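Local coordinates for protein uncharacterized conserved (Bdellovibrio bacteriovorus, PDB 7O21) that probably trims peptidoglycan as an LD-carboxypeptidase of the YkuD family, the cell-wall editing that generates the curved shape of this predatory bacterium, at residues E97-Q101 with P102-F106; V152-N156 with D157-K161. All blocks are in the same frame, centred on the assembly; numbering follows the deposited sequence.

Interaction 1 (E97-Q101 with P102-F106). With EDO (1,2-ethanediol), chain H.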
loop_
_atom_site.group_PDB
_atom_site.type_symbol
_atom_site.label_atom_id
_atom_site.label_comp_id
_atom_site.label_asym_id
_atom_site.label_seq_id
_atom_site.Cartn_x
_atom_site.Cartn_y
_atom_site.Cartn_z
ATOM N N GLU A 97 9.143 5.653 1.154
ATOM C CA GLU A 97 10.386 5.115 0.624
ATOM C C GLU A 97 11.345 6.243 0.290
ATOM O O GLU A 97 10.933 7.360 -0.025
ATOM C CB GLU A 97 10.141 4.341 -0.680
ATOM C CG GLU A 97 9.236 3.126 -0.556
ATOM C CD GLU A 97 8.943 2.487 -1.907
ATOM O OE1 GLU A 97 9.830 2.498 -2.785
ATOM O OE2 GLU A 97 7.812 1.996 -2.095
ATOM N N ARG A 98 12.632 5.927 0.342
ATOM C CA ARG A 98 13.699 6.848 -0.017
ATOM C C ARG A 98 14.306 6.397 -1.340
ATOM O O ARG A 98 14.628 5.215 -1.516
ATOM C CB ARG A 98 14.753 6.860 1.091
ATOM C CG ARG A 98 15.986 7.715 0.833
ATOM C CD ARG A 98 16.967 7.563 1.996
ATOM N NE ARG A 98 18.310 8.019 1.645
ATOM C CZ ARG A 98 19.147 8.603 2.496
ATOM N NH1 ARG A 98 18.783 8.804 3.756
ATOM N NH2 ARG A 98 20.352 8.985 2.092
ATOM N N LEU A 99 14.440 7.335 -2.270
ATOM C CA LEU A 99 14.937 7.064 -3.609
ATOM C C LEU A 99 16.081 8.017 -3.922
ATOM O O LEU A 99 16.084 9.176 -3.496
ATOM C CB LEU A 99 13.835 7.291 -4.648
ATOM C CG LEU A 99 12.549 6.494 -4.454
ATOM C CD1 LEU A 99 11.452 6.985 -5.388
ATOM C CD2 LEU A 99 12.845 5.035 -4.700
ATOM N N SER A 100 17.055 7.532 -4.692
ATOM C CA SER A 100 18.152 8.375 -5.141
ATOM C C SER A 100 18.644 7.862 -6.486
ATOM O O SER A 100 18.064 6.945 -7.076
ATOM C CB SER A 100 19.280 8.430 -4.106
ATOM O OG SER A 100 20.238 9.415 -4.478
ATOM N N GLN A 101 19.727 8.461 -6.966
ATOM C CA GLN A 101 20.360 7.938 -8.164
ATOM C C GLN A 101 20.948 6.564 -7.852
ATOM O O GLN A 101 21.390 6.313 -6.726
ATOM C CB GLN A 101 21.471 8.876 -8.618
ATOM C CG GLN A 101 20.965 10.166 -9.223
ATOM C CD GLN A 101 20.418 11.172 -8.217
ATOM O OE1 GLN A 101 21.138 11.633 -7.333
ATOM N NE2 GLN A 101 19.136 11.525 -8.356
ATOM N N PRO A 102 20.998 5.660 -8.844
ATOM C CA PRO A 102 20.632 5.871 -10.244
ATOM C C PRO A 102 19.174 5.560 -10.541
ATOM O O PRO A 102 18.782 5.598 -11.702
ATOM C CB PRO A 102 21.520 4.858 -10.972
ATOM C CG PRO A 102 21.575 3.703 -10.019
ATOM C CD PRO A 102 21.550 4.309 -8.627
ATOM N N LYS A 103 18.393 5.265 -9.522
ATOM C CA LYS A 103 16.981 4.917 -9.746
ATOM C C LYS A 103 16.193 6.097 -10.294
ATOM O O LYS A 103 15.376 5.878 -11.104
ATOM C CB LYS A 103 16.348 4.366 -8.470
ATOM C CG LYS A 103 16.859 3.010 -8.016
ATOM C CD LYS A 103 16.808 1.958 -9.095
ATOM C CE LYS A 103 17.457 0.655 -8.691
ATOM N NZ LYS A 103 17.915 -0.168 -9.825
ATOM N N ILE A 104 16.480 7.294 -9.819
ATOM C CA ILE A 104 15.708 8.457 -10.252
ATOM C C ILE A 104 16.626 9.549 -10.789
ATOM O O ILE A 104 17.751 9.723 -10.294
ATOM C CB ILE A 104 14.777 8.984 -9.147
ATOM C CG1 ILE A 104 15.563 9.302 -7.879
ATOM C CG2 ILE A 104 13.683 7.965 -8.846
ATOM C CD1 ILE A 104 14.760 10.140 -6.878
ATOM N N PRO A 105 16.188 10.295 -11.798
ATOM C CA PRO A 105 17.062 11.308 -12.412
ATOM C C PRO A 105 17.269 12.516 -11.505
ATOM O O PRO A 105 16.314 13.130 -11.024
ATOM C CB PRO A 105 16.308 11.700 -13.689
ATOM C CG PRO A 105 14.871 11.328 -13.423
ATOM C CD PRO A 105 14.935 10.106 -12.553
ATOM N N PHE A 106 18.540 12.898 -11.346
ATOM C CA PHE A 106 18.867 14.135 -10.644
ATOM C C PHE A 106 18.232 15.346 -11.306
ATOM O O PHE A 106 17.882 16.312 -10.618
ATOM C CB PHE A 106 20.393 14.300 -10.612
ATOM C CG PHE A 106 20.871 15.417 -9.735
ATOM C CD1 PHE A 106 21.028 16.695 -10.243
ATOM C CD2 PHE A 106 21.190 15.177 -8.409
ATOM C CE1 PHE A 106 21.476 17.732 -9.429
ATOM C CE2 PHE A 106 21.635 16.198 -7.592
ATOM C CZ PHE A 106 21.778 17.482 -8.107
HETATM C C1 EDO H . 21.664 9.178 -12.757
HETATM O O1 EDO H . 22.783 8.790 -11.984
HETATM C C2 EDO H . 21.280 10.603 -12.376
HETATM O O2 EDO H . 20.453 11.194 -13.360
#
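The chain leaves strand 91-99 and folds back at Ser100 through a turn with a cis peptide bond between Gln101 and Pro102, closed where Ile104 N donates to Ser100 O over 3.2 Å, from about 50° out of the carbonyl plane. Gln101 makes a second closure with its side chain: a bend at chi2 (75°) curls the amide back over the turn, and NE2 gives a bond to Ile104 O of 3.0 Å, close to the amide plane. Gly110 O also accepts from NE2, so two backbone carbonyls hold the amide's rotation. OE1 of Gln101 lies in the plane of the Phe106 ring at its edge, 3.7 Å from CD2, the amide and ring planes 75° apart. Residues 100-103 form a type VIa (cis-proline) turn in the L,D-transpeptidase catalytic domain, and the chain leads through Pro105, the N-cap residue, into helix 106-109. There Phe106 N donates to O2 of a 1,2-ethanediol molecule, probably from the crystallisation liquor, at 3.3 Å. CD1 of Ile104 packs against CB of Leu99 at 3.7 Å, and Ile104 also touches Ala113. Outward, Pro102 O accepts a hydrogen bond from His234 of the second subunit, whose Trp298 forms a cation-pi contact with Lys103.

Interaction 2 (V152-N156 with D157-K161)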
loop_
_atom_site.group_PDB
_atom_site.type_symbol
_atom_site.label_atom_id
_atom_site.label_comp_id
_atom_site.label_asym_id
_atom_site.label_seq_id
_atom_site.Cartn_x
_atom_site.Cartn_y
_atom_site.Cartn_z
ATOM N N VAL A 152 6.315 18.335 -3.158
ATOM C CA VAL A 152 7.011 19.286 -2.292
ATOM C C VAL A 152 8.483 19.289 -2.680
ATOM O O VAL A 152 9.137 18.241 -2.660
ATOM C CB VAL A 152 6.843 18.913 -0.815
ATOM C CG1 VAL A 152 7.565 19.935 0.072
ATOM C CG2 VAL A 152 5.362 18.785 -0.451
ATOM N N VAL A 153 9.005 20.453 -3.059
ATOM C CA VAL A 153 10.359 20.553 -3.589
ATOM C C VAL A 153 11.183 21.469 -2.695
ATOM O O VAL A 153 10.726 22.555 -2.307
ATOM C CB VAL A 153 10.346 21.082 -5.033
ATOM C CG1 VAL A 153 11.746 20.971 -5.678
ATOM C CG2 VAL A 153 9.289 20.358 -5.862
ATOM N N VAL A 154 12.401 21.027 -2.392
ATOM C CA VAL A 154 13.368 21.761 -1.595
ATOM C C VAL A 154 14.718 21.704 -2.301
ATOM O O VAL A 154 14.927 20.955 -3.260
ATOM C CB VAL A 154 13.489 21.194 -0.164
ATOM C CG1 VAL A 154 12.156 21.313 0.575
ATOM C CG2 VAL A 154 13.929 19.737 -0.199
ATOM N N ARG A 155 15.654 22.450 -1.781
ATOM C CA ARG A 155 17.026 22.454 -2.329
ATOM C C ARG A 155 17.768 21.169 -1.931
ATOM O O ARG A 155 17.398 20.511 -1.008
ATOM C CB ARG A 155 17.744 23.734 -1.891
ATOM C CG ARG A 155 17.176 25.005 -2.492
ATOM C CD ARG A 155 17.428 25.056 -3.980
ATOM N NE ARG A 155 16.636 26.037 -4.674
ATOM C CZ ARG A 155 16.441 25.980 -5.965
ATOM N NH1 ARG A 155 15.696 26.867 -6.575
ATOM N NH2 ARG A 155 16.950 25.000 -6.661
ATOM N N ASN A 156 18.834 20.874 -2.649
ATOM C CA ASN A 156 19.629 19.642 -2.412
ATOM C C ASN A 156 20.213 19.621 -0.995
ATOM O O ASN A 156 20.236 18.606 -0.413
ATOM C CB ASN A 156 20.761 19.535 -3.436
ATOM C CG ASN A 156 20.249 19.145 -4.794
ATOM O OD1 ASN A 156 19.539 18.173 -4.897
ATOM N ND2 ASN A 156 20.598 19.907 -5.805
ATOM N N ASP A 157 20.694 20.754 -0.517
ATOM C CA ASP A 157 21.268 20.816 0.846
ATOM C C ASP A 157 20.163 20.524 1.864
ATOM O O ASP A 157 20.423 19.853 2.801
ATOM C CB ASP A 157 22.022 22.130 1.083
ATOM C CG ASP A 157 21.178 23.393 1.133
ATOM O OD1 ASP A 157 20.211 23.460 0.448
ATOM O OD2 ASP A 157 21.562 24.298 1.837
ATOM N N VAL A 158 18.972 21.015 1.586
ATOM C CA VAL A 158 17.867 20.827 2.516
ATOM C C VAL A 158 17.424 19.374 2.550
ATOM O O VAL A 158 17.192 18.820 3.630
ATOM C CB VAL A 158 16.717 21.767 2.138
ATOM C CG1 VAL A 158 15.472 21.435 2.957
ATOM C CG2 VAL A 158 17.126 23.217 2.364
ATOM N N ILE A 159 17.300 18.726 1.385
ATOM C CA ILE A 159 16.769 17.362 1.405
ATOM C C ILE A 159 17.719 16.437 2.149
ATOM O O ILE A 159 17.282 15.487 2.818
ATOM C CB ILE A 159 16.399 16.840 -0.005
ATOM C CG1 ILE A 159 15.455 15.634 0.097
ATOM C CG2 ILE A 159 17.656 16.440 -0.787
ATOM C CD1 ILE A 159 14.021 15.983 0.464
ATOM N N LYS A 160 19.028 16.716 2.070
ATOM C CA LYS A 160 20.000 15.912 2.802
ATOM C C LYS A 160 19.887 16.124 4.311
ATOM O O LYS A 160 20.071 15.180 5.085
ATOM C CB LYS A 160 21.412 16.208 2.300
ATOM C CG LYS A 160 21.623 15.818 0.853
ATOM C CD LYS A 160 22.971 16.282 0.313
ATOM C CE LYS A 160 23.059 15.994 -1.176
ATOM N NZ LYS A 160 24.254 16.622 -1.819
ATOM N N LYS A 161 19.603 17.352 4.752
ATOM C CA LYS A 161 19.348 17.573 6.172
ATOM C C LYS A 161 18.075 16.862 6.619
ATOM O O LYS A 161 18.040 16.251 7.696
ATOM C CB LYS A 161 19.231 19.068 6.455
ATOM C CG LYS A 161 20.501 19.883 6.215
ATOM C CD LYS A 161 20.226 21.380 6.375
ATOM C CE LYS A 161 21.475 22.214 6.137
ATOM N NZ LYS A 161 21.158 23.674 6.090
#
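Arg155 O and Ile159 N form the strongest bond between the two segments, 3.0 Å long, with the donor almost in line with the carbonyl (C=O...N angle 164°). It closes the first turn of helix 156-163, for which Arg155 is the N-cap residue. One residue on, Lys160 N reaches Asn156 O in a weaker bond of 3.3 Å, and the aliphatic chain of Lys160 lies alongside the same oxygen, its CG 3.4 Å away. The polar ends of the first segment are used elsewhere: Asn156 OD1 accepts from Ala111 N and its ND2 donates to Asp140, while the guanidinium of Arg155 bonds to Val142 O. Asp157 turns its carboxylate back toward the helix start, since CG sits between the backbone N and carbonyl carbon (chi1 68°), and OD1 comes 3.4 Å from CB of Arg155. Its charge may be felt by the arginine, but their charged groups do not meet.

On the apolar side Val154, just ahead of the N-cap, fits against two successive helix residues. Its CB meets CG1 of Val158 at 3.7 Å, and its CG2 branch lies 3.8 Å from CB of Ile159, the side chains crossing at about a right angle in both pairs. The short link after strand 152-153, which follows the predicted nucleophile Cys151, leads into helix 156-163. Val154 continues the packing onto Ala71 and Val158 onto Tyr69, both of strand 62-73, whereas Ile159 rests on Leu135 of strand 134-136.

In the fold
Both interactions are local and lie where a strand of the same sheet ends, each leading to a helix start. Interaction 1 is the more outlying: a turn held by one backbone and one side-chain amide bond, with few apolar contacts, and met by the second subunit. Interaction 2 is more buried and rests on helical backbone bonds and branched aliphatic packing; no other chain touches it. They meet where Phe106 CZ lies 3.5 Å from Asn156 ND2. Gly110 O accepts from Gln101, while Ala111 uses its O for Ser100 and its N for Asn156. The side chains of Ile104 and Ile159 each lie about 6 Å from that of His136, the predicted proton donor/acceptor.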